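Local coordinates for putative oxidoreductase molybdopterin-binding subunit (Sulfolobus tokodaii, PDB 4ZOH), which probably acts as the catalytic subunit of a molybdenum hydroxylase of the aldehyde oxidase and xanthine dehydrogenase family, binding a pterin cytosine dinucleotide cofactor, at residues Ser409-Ile414 with Gly569-Leu574; Thr565-Val570 with Asp592-Val597; Tyr588-Asp593 with Ile651-Glu656. One frame throughout, in Å; residues are numbered along the deposited sequence.

Contact 1: residues Ser409-Ile414 with Gly569-Leu574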
loop_
_atom_site.group_PDB
_atom_site.type_symbol
_atom_site.label_atom_id
_atom_site.label_comp_id
_atom_site.label_asym_id
_atom_site.label_seq_id
_atom_site.Cartn_x
_atom_site.Cartn_y
_atom_site.Cartn_z
ATOM N N SER A 409 -8.540 7.938 -47.941
ATOM C CA SER A 409 -9.789 8.403 -47.370
ATOM C C SER A 409 -9.512 9.714 -46.679
ATOM O O SER A 409 -8.377 10.051 -46.291
ATOM C CB SER A 409 -10.473 7.324 -46.436
ATOM O OG SER A 409 -9.765 7.250 -45.214
ATOM N N SER A 410 -10.558 10.489 -46.564
ATOM C CA SER A 410 -10.449 11.736 -45.918
ATOM C C SER A 410 -11.431 11.709 -44.718
ATOM O O SER A 410 -12.471 11.041 -44.796
ATOM C CB SER A 410 -10.853 12.760 -46.904
ATOM O OG SER A 410 -10.455 13.956 -46.348
ATOM N N TYR A 411 -11.078 12.348 -43.609
ATOM C CA TYR A 411 -11.913 12.237 -42.452
ATOM C C TYR A 411 -12.082 13.619 -41.899
ATOM O O TYR A 411 -11.260 14.525 -42.134
ATOM C CB TYR A 411 -11.298 11.243 -41.394
ATOM C CG TYR A 411 -10.163 11.847 -40.628
ATOM C CD1 TYR A 411 -10.402 12.584 -39.476
ATOM C CD2 TYR A 411 -8.801 11.771 -41.128
ATOM C CE1 TYR A 411 -9.350 13.214 -38.791
ATOM C CE2 TYR A 411 -7.742 12.360 -40.430
ATOM C CZ TYR A 411 -8.013 13.062 -39.271
ATOM O OH TYR A 411 -7.007 13.697 -38.586
ATOM N N ILE A 412 -13.163 13.784 -41.154
ATOM C CA ILE A 412 -13.296 14.924 -40.234
ATOM C C ILE A 412 -13.846 14.309 -38.922
ATOM O O ILE A 412 -14.304 13.177 -38.970
ATOM C CB ILE A 412 -14.168 16.038 -40.836
ATOM C CG1 ILE A 412 -14.072 17.281 -39.965
ATOM C CG2 ILE A 412 -15.578 15.543 -41.197
ATOM C CD1 ILE A 412 -14.108 18.618 -40.671
ATOM N N GLU A 413 -13.752 15.004 -37.778
ATOM C CA GLU A 413 -13.790 14.330 -36.520
ATOM C C GLU A 413 -14.210 15.333 -35.485
ATOM O O GLU A 413 -14.082 16.539 -35.737
ATOM C CB GLU A 413 -12.398 13.633 -36.268
ATOM C CG GLU A 413 -11.804 13.503 -34.860
ATOM C CD GLU A 413 -12.531 12.498 -33.966
ATOM O OE1 GLU A 413 -13.761 12.206 -34.244
ATOM O OE2 GLU A 413 -11.885 12.016 -32.974
ATOM N N ILE A 414 -14.750 14.854 -34.341
ATOM C CA ILE A 414 -15.237 15.757 -33.267
ATOM C C ILE A 414 -14.474 15.444 -31.995
ATOM O O ILE A 414 -14.332 14.307 -31.657
ATOM C CB ILE A 414 -16.790 15.696 -33.086
ATOM C CG1 ILE A 414 -17.306 14.249 -33.232
ATOM C CG2 ILE A 414 -17.460 16.594 -34.144
ATOM C CD1 ILE A 414 -18.787 14.001 -32.845
ATOM N N GLY A 569 -8.250 15.202 -41.959
ATOM C CA GLY A 569 -7.060 14.933 -42.722
ATOM C C GLY A 569 -7.285 13.962 -43.824
ATOM O O GLY A 569 -8.416 13.574 -44.081
ATOM N N VAL A 570 -6.200 13.580 -44.505
ATOM C CA VAL A 570 -6.273 12.594 -45.585
ATOM C C VAL A 570 -5.160 11.547 -45.332
ATOM O O VAL A 570 -4.038 11.929 -44.969
ATOM C CB VAL A 570 -6.211 13.284 -46.999
ATOM C CG1 VAL A 570 -5.010 14.251 -47.097
ATOM C CG2 VAL A 570 -6.072 12.244 -48.105
ATOM N N HIS A 571 -5.473 10.257 -45.523
ATOM C CA HIS A 571 -4.574 9.192 -45.212
ATOM C C HIS A 571 -4.568 8.382 -46.468
ATOM O O HIS A 571 -5.525 8.431 -47.227
ATOM C CB HIS A 571 -5.044 8.320 -43.995
ATOM C CG HIS A 571 -4.889 9.015 -42.660
ATOM N ND1 HIS A 571 -4.634 8.326 -41.479
ATOM C CD2 HIS A 571 -4.954 10.331 -42.318
ATOM C CE1 HIS A 571 -4.462 9.208 -40.502
ATOM N NE2 HIS A 571 -4.710 10.425 -40.961
ATOM N N LEU A 572 -3.473 7.635 -46.675
ATOM C CA LEU A 572 -3.215 6.937 -47.898
ATOM C C LEU A 572 -2.442 5.682 -47.587
ATOM O O LEU A 572 -1.595 5.698 -46.717
ATOM C CB LEU A 572 -2.336 7.843 -48.778
ATOM C CG LEU A 572 -2.881 9.188 -49.149
ATOM C CD1 LEU A 572 -2.147 10.214 -48.369
ATOM C CD2 LEU A 572 -2.566 9.442 -50.622
ATOM N N ALA A 573 -2.756 4.600 -48.266
ATOM C CA ALA A 573 -2.025 3.371 -48.069
ATOM C C ALA A 573 -1.728 2.717 -49.407
ATOM O O ALA A 573 -2.477 2.914 -50.352
ATOM C CB ALA A 573 -2.813 2.421 -47.215
ATOM N N LEU A 574 -0.671 1.912 -49.448
ATOM C CA LEU A 574 -0.281 1.147 -50.621
ATOM C C LEU A 574 -0.206 -0.236 -50.121
ATOM O O LEU A 574 0.521 -0.504 -49.146
ATOM C CB LEU A 574 1.142 1.582 -51.157
ATOM C CG LEU A 574 1.700 0.831 -52.421
ATOM C CD1 LEU A 574 1.031 1.357 -53.669
ATOM C CD2 LEU A 574 3.222 1.044 -52.597
#
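S409 faces H571 and Y411 faces G569 as hydrogen-bonded pairs of two antiparallel strands, with S410 and V570 as the non-hydrogen-bonded pair between them. The strand axes approach to 4.8 Å. Backbone bonds run both ways in each hydrogen-bonded pair. G569 O carries a second bond. Besides Y411 N, it accepts S410 OG at 3.1 Å, and that hydroxyl sits above the carbonyl plane. The Y411 ring folds back over the neighbouring strand. Its first torsion (chi1 77°) sets CG between the backbone N and the carbonyl carbon, and the ring then lies across the glycine. G569 N is 3.3 Å from Y411 CE2, over one ring face and toward the rim. This cross-strand cover of a glycine by an aromatic ring is known in beta sheets as aromatic rescue. Here it joins 405-412, an outermost strand of a four-stranded mixed sheet, to strand 568-577. Both strands fall in the molybdopterin cofactor-binding region. Next along the same face stands H571. The edge of the Y411 ring turns to the H571 face in an offset edge-to-face pair, with planes at 87° and Y411 CE2 3.6 Å from H571 NE2. The imidazole is held by Y588 and D592. S409 OG, on this face too, bonds T681 OG1 of helix 673-688, whose A677 lies against H571.

Contact 2: residues Thr565-Val570 with Asp592-Val597. With MCN (pterin cytosine dinucleotide), chain D.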
loop_
_atom_site.group_PDB
_atom_site.type_symbol
_atom_site.label_atom_id
_atom_site.label_comp_id
_atom_site.label_asym_id
_atom_site.label_seq_id
_atom_site.Cartn_x
_atom_site.Cartn_y
_atom_site.Cartn_z
ATOM N N THR A 565 -14.335 20.852 -31.152
ATOM C CA THR A 565 -13.428 21.289 -32.210
ATOM C C THR A 565 -13.111 20.127 -33.142
ATOM O O THR A 565 -13.010 18.961 -32.698
ATOM C CB THR A 565 -12.166 21.906 -31.620
ATOM O OG1 THR A 565 -11.456 22.634 -32.628
ATOM C CG2 THR A 565 -11.236 20.829 -30.957
ATOM N N THR A 566 -12.980 20.423 -34.442
ATOM C CA THR A 566 -12.990 19.360 -35.476
ATOM C C THR A 566 -11.658 19.260 -36.273
ATOM O O THR A 566 -11.392 20.139 -37.101
ATOM C CB THR A 566 -14.169 19.577 -36.464
ATOM O OG1 THR A 566 -14.018 20.876 -37.095
ATOM C CG2 THR A 566 -15.571 19.486 -35.716
ATOM N N PRO A 567 -10.785 18.229 -35.996
ATOM C CA PRO A 567 -9.616 18.039 -36.891
ATOM C C PRO A 567 -10.088 17.296 -38.113
ATOM O O PRO A 567 -11.201 16.760 -38.109
ATOM C CB PRO A 567 -8.697 17.118 -36.079
ATOM C CG PRO A 567 -9.660 16.269 -35.283
ATOM C CD PRO A 567 -10.726 17.286 -34.849
ATOM N N TYR A 568 -9.229 17.207 -39.121
ATOM C CA TYR A 568 -9.542 16.550 -40.387
ATOM C C TYR A 568 -8.213 16.133 -41.017
ATOM O O TYR A 568 -7.148 16.658 -40.661
ATOM C CB TYR A 568 -10.307 17.542 -41.335
ATOM C CG TYR A 568 -9.538 18.844 -41.578
ATOM C CD1 TYR A 568 -8.744 19.014 -42.735
ATOM C CD2 TYR A 568 -9.551 19.880 -40.630
ATOM C CE1 TYR A 568 -8.047 20.210 -42.939
ATOM C CE2 TYR A 568 -8.837 21.056 -40.816
ATOM C CZ TYR A 568 -8.070 21.207 -41.972
ATOM O OH TYR A 568 -7.335 22.355 -42.144
ATOM N N GLY A 569 -8.250 15.202 -41.959
ATOM C CA GLY A 569 -7.060 14.933 -42.722
ATOM C C GLY A 569 -7.285 13.962 -43.824
ATOM O O GLY A 569 -8.416 13.574 -44.081
ATOM N N VAL A 570 -6.200 13.580 -44.505
ATOM C CA VAL A 570 -6.273 12.594 -45.585
ATOM C C VAL A 570 -5.160 11.547 -45.332
ATOM O O VAL A 570 -4.038 11.929 -44.969
ATOM C CB VAL A 570 -6.211 13.284 -46.999
ATOM C CG1 VAL A 570 -5.010 14.251 -47.097
ATOM C CG2 VAL A 570 -6.072 12.244 -48.105
ATOM N N ASP A 592 -2.548 15.167 -41.234
ATOM C CA ASP A 592 -3.602 15.595 -40.294
ATOM C C ASP A 592 -3.581 17.082 -39.991
ATOM O O ASP A 592 -2.517 17.730 -39.930
ATOM C CB ASP A 592 -3.453 14.848 -38.952
ATOM C CG ASP A 592 -3.692 13.325 -39.062
ATOM O OD1 ASP A 592 -4.483 12.850 -39.890
ATOM O OD2 ASP A 592 -3.025 12.561 -38.306
ATOM N N ASP A 593 -4.742 17.652 -39.723
ATOM C CA ASP A 593 -4.700 18.995 -39.172
ATOM C C ASP A 593 -5.411 18.943 -37.828
ATOM O O ASP A 593 -6.641 18.823 -37.768
ATOM C CB ASP A 593 -5.320 20.035 -40.117
ATOM C CG ASP A 593 -5.311 21.464 -39.531
ATOM O OD1 ASP A 593 -4.949 21.651 -38.333
ATOM O OD2 ASP A 593 -5.692 22.436 -40.243
ATOM N N VAL A 594 -4.624 19.029 -36.763
ATOM C CA VAL A 594 -5.155 18.920 -35.404
ATOM C C VAL A 594 -4.960 20.185 -34.618
ATOM O O VAL A 594 -4.890 20.171 -33.357
ATOM C CB VAL A 594 -4.628 17.655 -34.630
ATOM C CG1 VAL A 594 -5.254 16.387 -35.197
ATOM C CG2 VAL A 594 -3.086 17.575 -34.606
ATOM N N GLY A 595 -4.938 21.311 -35.339
ATOM C CA GLY A 595 -4.702 22.593 -34.675
ATOM C C GLY A 595 -3.250 22.688 -34.208
ATOM O O GLY A 595 -2.379 21.936 -34.709
ATOM N N THR A 596 -2.968 23.612 -33.270
ATOM C CA THR A 596 -1.656 23.627 -32.589
ATOM C C THR A 596 -1.244 22.226 -32.106
ATOM O O THR A 596 -2.036 21.569 -31.395
ATOM C CB THR A 596 -1.662 24.605 -31.431
ATOM O OG1 THR A 596 -2.370 25.772 -31.850
ATOM C CG2 THR A 596 -0.196 24.982 -30.962
ATOM N N VAL A 597 -0.054 21.761 -32.527
ATOM C CA VAL A 597 0.490 20.513 -32.035
ATOM C C VAL A 597 1.348 20.836 -30.817
ATOM O O VAL A 597 2.362 21.538 -30.910
ATOM C CB VAL A 597 1.234 19.708 -33.114
ATOM C CG1 VAL A 597 1.762 18.387 -32.551
ATOM C CG2 VAL A 597 0.306 19.394 -34.285
HETATM N N1 MCN D . -1.404 15.982 -28.820
HETATM C C2 MCN D . -0.669 17.109 -29.152
HETATM N N3 MCN D . -1.206 18.112 -29.914
HETATM C C4 MCN D . -2.514 17.971 -30.363
HETATM C C5 MCN D . -3.264 16.841 -30.039
HETATM C C6 MCN D . -2.716 15.840 -29.237
HETATM O O2 MCN D . 0.495 17.281 -28.778
HETATM N N4 MCN D . -3.013 18.944 -31.094
HETATM C "C1'" MCN D . -0.753 14.974 -27.980
HETATM C C2D MCN D . -1.064 15.259 -26.509
HETATM O "O2'" MCN D . -0.089 16.037 -25.884
HETATM C "C3'" MCN D . -0.995 13.887 -25.891
HETATM C C4D MCN D . -1.758 13.138 -26.904
HETATM O O4D MCN D . -1.300 13.697 -28.210
HETATM O "O3'" MCN D . 0.293 13.387 -25.794
HETATM C "C5'" MCN D . -3.109 13.595 -26.386
HETATM O "O5'" MCN D . -4.066 13.347 -27.243
HETATM P PA MCN D . -5.560 13.971 -27.106
HETATM O O1A MCN D . -5.788 15.088 -26.214
HETATM O O2A MCN D . -5.854 14.068 -28.577
HETATM O O3A MCN D . -6.284 12.530 -26.610
HETATM P PB MCN D . -6.329 12.101 -25.055
HETATM O O1B MCN D . -7.578 12.721 -24.450
HETATM O O2B MCN D . -5.097 12.316 -24.292
HETATM O O3B MCN D . -6.479 10.590 -25.244
HETATM C C10 MCN D . -7.760 9.911 -25.361
HETATM C "C9'" MCN D . -7.760 8.978 -26.547
HETATM C "C8'" MCN D . -8.889 8.091 -26.564
HETATM S "S8'" MCN D . -10.520 8.741 -26.483
HETATM C "C7'" MCN D . -8.762 6.750 -26.766
HETATM S "S7'" MCN D . -10.156 5.650 -26.936
HETATM C "C6'" MCN D . -7.475 6.122 -26.996
HETATM C C7 MCN D . -6.417 7.195 -27.418
HETATM O "O9'" MCN D . -6.529 8.263 -26.500
HETATM N "N5'" MCN D . -7.025 5.296 -25.878
HETATM C C4A MCN D . -5.667 5.075 -25.573
HETATM N "N8'" MCN D . -5.039 6.620 -27.332
HETATM C C4B MCN D . -4.679 5.742 -26.353
HETATM N "N1'" MCN D . -3.372 5.548 -26.158
HETATM C "C2'" MCN D . -2.977 4.745 -25.173
HETATM N "N2'" MCN D . -1.682 4.591 -24.993
HETATM N "N3'" MCN D . -3.898 4.029 -24.339
HETATM C "C4'" MCN D . -5.289 4.175 -24.547
HETATM O "O4'" MCN D . -6.110 3.537 -23.826
#
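Y568 and D593 form the antiparallel hydrogen-bonded pair near the open end of a beta hairpin, built from strands 568-577 and 583-593. Their two backbone bonds are unequal. D593 N reaches Y568 O at 2.8 Å, while Y568 N to D593 O is long and weak. The neighbouring pair, G569 with D592, is non-hydrogen-bonded, and the CA atoms of G569 and D592 lie 4.3 Å apart.

The tight part of the contact is the tyrosine with the aspartate. D593 CB sits over one face of the Y568 ring, 3.9 Å from its centroid, in a CH-pi contact. The ring and carboxylate planes are turned 57° apart. D593 CG is anti to the backbone N (chi1 179°), and this carries the carboxylate out along the ring to its phenolic end. There Y568 OH comes within 2.5 Å of D593 OD2, shorter than usual, so this weak hydrogen bond is doubtful in detail. Y568 OH also takes N384 N, and D593 OD2 takes L658 N. L388 of helix 385-401 touches both side chains.

Beyond the strands the contact thins out. P567 CB lies 3.2 Å from D593 O and 3.6 Å from V594 CG1, and then the chains part. T565 and T566 turn to D381, whereas 594-597 run to the cofactor, with T596 partly exposed. An Asx turn shapes this exit: D593 OD1 accepts G595 N at 3.0 Å, nearly along its C-O axis. G595 takes the turn with a positive phi, easy for a residue without a side chain. Past the turn, two carbonyls meet the cytosine end of the pterin cytosine dinucleotide. Its amino nitrogen N4 gives a weak bond to V594 O and a stronger one to T596 O, at 2.8 Å.

Contact 3: residues Tyr588-Asp593 with Ile651-Glu656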
loop_
_atom_site.group_PDB
_atom_site.type_symbol
_atom_site.label_atom_id
_atom_site.label_comp_id
_atom_site.label_asym_id
_atom_site.label_seq_id
_atom_site.Cartn_x
_atom_site.Cartn_y
_atom_site.Cartn_z
ATOM N N TYR A 588 2.060 3.786 -45.575
ATOM C CA TYR A 588 0.899 4.457 -45.107
ATOM C C TYR A 588 1.348 5.870 -44.901
ATOM O O TYR A 588 2.349 6.098 -44.239
ATOM C CB TYR A 588 0.419 3.794 -43.775
ATOM C CG TYR A 588 -0.976 4.260 -43.323
ATOM C CD1 TYR A 588 -2.145 3.442 -43.486
ATOM C CD2 TYR A 588 -1.113 5.519 -42.753
ATOM C CE1 TYR A 588 -3.415 3.922 -43.054
ATOM C CE2 TYR A 588 -2.351 5.989 -42.352
ATOM C CZ TYR A 588 -3.483 5.189 -42.481
ATOM O OH TYR A 588 -4.630 5.815 -42.049
ATOM N N VAL A 589 0.577 6.820 -45.430
ATOM C CA VAL A 589 0.816 8.222 -45.160
ATOM C C VAL A 589 -0.402 8.865 -44.470
ATOM O O VAL A 589 -1.494 8.684 -44.936
ATOM C CB VAL A 589 1.138 8.970 -46.502
ATOM C CG1 VAL A 589 1.273 10.480 -46.295
ATOM C CG2 VAL A 589 2.403 8.364 -47.172
ATOM N N ALA A 590 -0.178 9.664 -43.428
ATOM C CA ALA A 590 -1.264 10.383 -42.746
ATOM C C ALA A 590 -0.929 11.832 -42.879
ATOM O O ALA A 590 0.201 12.281 -42.528
ATOM C CB ALA A 590 -1.328 10.023 -41.244
ATOM N N VAL A 591 -1.909 12.600 -43.349
ATOM C CA VAL A 591 -1.738 14.054 -43.259
ATOM C C VAL A 591 -2.849 14.587 -42.394
ATOM O O VAL A 591 -3.988 14.527 -42.819
ATOM C CB VAL A 591 -1.723 14.717 -44.673
ATOM C CG1 VAL A 591 -1.584 16.234 -44.505
ATOM C CG2 VAL A 591 -0.541 14.184 -45.482
ATOM N N ASP A 592 -2.548 15.167 -41.234
ATOM C CA ASP A 592 -3.602 15.595 -40.294
ATOM C C ASP A 592 -3.581 17.082 -39.991
ATOM O O ASP A 592 -2.517 17.730 -39.930
ATOM C CB ASP A 592 -3.453 14.848 -38.952
ATOM C CG ASP A 592 -3.692 13.325 -39.062
ATOM O OD1 ASP A 592 -4.483 12.850 -39.890
ATOM O OD2 ASP A 592 -3.025 12.561 -38.306
ATOM N N ASP A 593 -4.742 17.652 -39.723
ATOM C CA ASP A 593 -4.700 18.995 -39.172
ATOM C C ASP A 593 -5.411 18.943 -37.828
ATOM O O ASP A 593 -6.641 18.823 -37.768
ATOM C CB ASP A 593 -5.320 20.035 -40.117
ATOM C CG ASP A 593 -5.311 21.464 -39.531
ATOM O OD1 ASP A 593 -4.949 21.651 -38.333
ATOM O OD2 ASP A 593 -5.692 22.436 -40.243
ATOM N N ILE A 651 5.124 4.112 -41.595
ATOM C CA ILE A 651 4.003 5.005 -41.505
ATOM C C ILE A 651 4.616 6.368 -41.385
ATOM O O ILE A 651 5.339 6.642 -40.416
ATOM C CB ILE A 651 3.181 4.741 -40.201
ATOM C CG1 ILE A 651 2.557 3.345 -40.214
ATOM C CG2 ILE A 651 2.105 5.806 -40.022
ATOM C CD1 ILE A 651 1.776 2.985 -38.957
ATOM N N ASP A 652 4.346 7.241 -42.352
ATOM C CA ASP A 652 4.814 8.623 -42.249
ATOM C C ASP A 652 3.659 9.497 -41.807
ATOM O O ASP A 652 2.595 9.500 -42.430
ATOM C CB ASP A 652 5.312 9.121 -43.627
ATOM C CG ASP A 652 6.539 8.344 -44.132
ATOM O OD1 ASP A 652 7.336 7.878 -43.324
ATOM O OD2 ASP A 652 6.675 8.185 -45.357
ATOM N N TRP A 653 3.899 10.277 -40.772
ATOM C CA TRP A 653 2.923 11.162 -40.258
ATOM C C TRP A 653 3.336 12.606 -40.495
ATOM O O TRP A 653 4.442 13.014 -40.134
ATOM C CB TRP A 653 2.723 10.881 -38.748
ATOM C CG TRP A 653 1.692 11.827 -38.140
ATOM C CD1 TRP A 653 0.308 11.769 -38.307
ATOM C CD2 TRP A 653 1.942 12.945 -37.287
ATOM N NE1 TRP A 653 -0.292 12.773 -37.593
ATOM C CE2 TRP A 653 0.675 13.521 -36.970
ATOM C CE3 TRP A 653 3.112 13.528 -36.750
ATOM C CZ2 TRP A 653 0.551 14.618 -36.146
ATOM C CZ3 TRP A 653 2.990 14.629 -35.969
ATOM C CH2 TRP A 653 1.711 15.186 -35.658
ATOM N N TYR A 654 2.430 13.371 -41.093
ATOM C CA TYR A 654 2.600 14.831 -41.256
ATOM C C TYR A 654 1.424 15.679 -40.686
ATOM O O TYR A 654 0.261 15.273 -40.701
ATOM C CB TYR A 654 2.791 15.208 -42.740
ATOM C CG TYR A 654 3.820 14.366 -43.448
ATOM C CD1 TYR A 654 5.202 14.719 -43.402
ATOM C CD2 TYR A 654 3.430 13.240 -44.183
ATOM C CE1 TYR A 654 6.166 13.941 -44.117
ATOM C CE2 TYR A 654 4.362 12.458 -44.868
ATOM C CZ TYR A 654 5.738 12.821 -44.831
ATOM O OH TYR A 654 6.652 12.029 -45.475
ATOM N N TYR A 655 1.725 16.858 -40.190
ATOM C CA TYR A 655 0.630 17.707 -39.789
ATOM C C TYR A 655 0.710 19.060 -40.466
ATOM O O TYR A 655 1.794 19.443 -40.868
ATOM C CB TYR A 655 0.581 17.849 -38.292
ATOM C CG TYR A 655 1.773 18.530 -37.659
ATOM C CD1 TYR A 655 1.710 19.876 -37.269
ATOM C CD2 TYR A 655 2.962 17.804 -37.402
ATOM C CE1 TYR A 655 2.804 20.481 -36.646
ATOM C CE2 TYR A 655 4.060 18.390 -36.800
ATOM C CZ TYR A 655 3.990 19.718 -36.438
ATOM O OH TYR A 655 5.093 20.264 -35.820
ATOM N N GLU A 656 -0.441 19.730 -40.607
ATOM C CA GLU A 656 -0.508 21.134 -41.067
ATOM C C GLU A 656 -1.373 21.863 -40.086
ATOM O O GLU A 656 -2.372 21.300 -39.637
ATOM C CB GLU A 656 -1.126 21.245 -42.467
ATOM C CG GLU A 656 -0.480 20.346 -43.530
ATOM C CD GLU A 656 0.864 20.889 -44.085
ATOM O OE1 GLU A 656 1.081 22.127 -44.091
ATOM O OE2 GLU A 656 1.703 20.066 -44.538
#
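D592 and W653 meet across two parallel strands that run in step, Y588 beside I651 through to D592 beside Y655. Their axes are 4.7 Å apart and diverge by 20°. Five backbone bonds join them, from D652 N on Y588 O to E656 N on D592 O. On the face of Y588, A590 and D592 the main bump is the W653 indole. Its CG is anti to the backbone N (chi1 179°), which brings the ring across toward 588-593. The small A590 fits against its edge, with A590 CB 3.8 Å from W653 CD1. D592 rises beyond, and W653 NE1 bonds D592 OD2 at 2.8 Å. The oxygen lies in the ring plane but is met on the anti side of the carboxylate, 32° out of its plane. D592 OD1 goes to H571, so both oxygens are held. Y588 CB rests on I651 CG1 at 4.2 Å. On the opposite face the Y654 ring lies alongside V589 and V591. V589 CG1 presses on its edge, 3.9 Å from Y654 CE2, and V591 CG2 meets Y654 CD2 at 4.3 Å. Further along, E656 CG lies 4.4 Å from V591 CG1. Y395 of helix 385-401 stacks on Y654, and I391 meets E656. Helix 600-619 covers the W653 face, where I611 meets Y588 and A607 meets W653. Strand 583-593, helix 600-619 and parallel strand 651-655 make a beta-alpha-beta crossover.

The three contacts cross one four-stranded sheet, in the order 405-412, 568-577, 583-593, 651-655. Contacts 1 and 2 share G569 and V570; contacts 2 and 3 share D592 and D593. Their centres lie 9 to 11 Å apart. H571 of contact 1 ties them together: its NE2 is 2.7 Å from D592 OD1, and its ND1 is 2.6 Å from Y588 OH. Y411 OH adds a weak bond to D592 OD1. Contact 2 touches the cofactor directly. The side chains of W653 and Y411 are about 7 and 10 Å from it, and that of P567 is about 13 Å from the molybdenum.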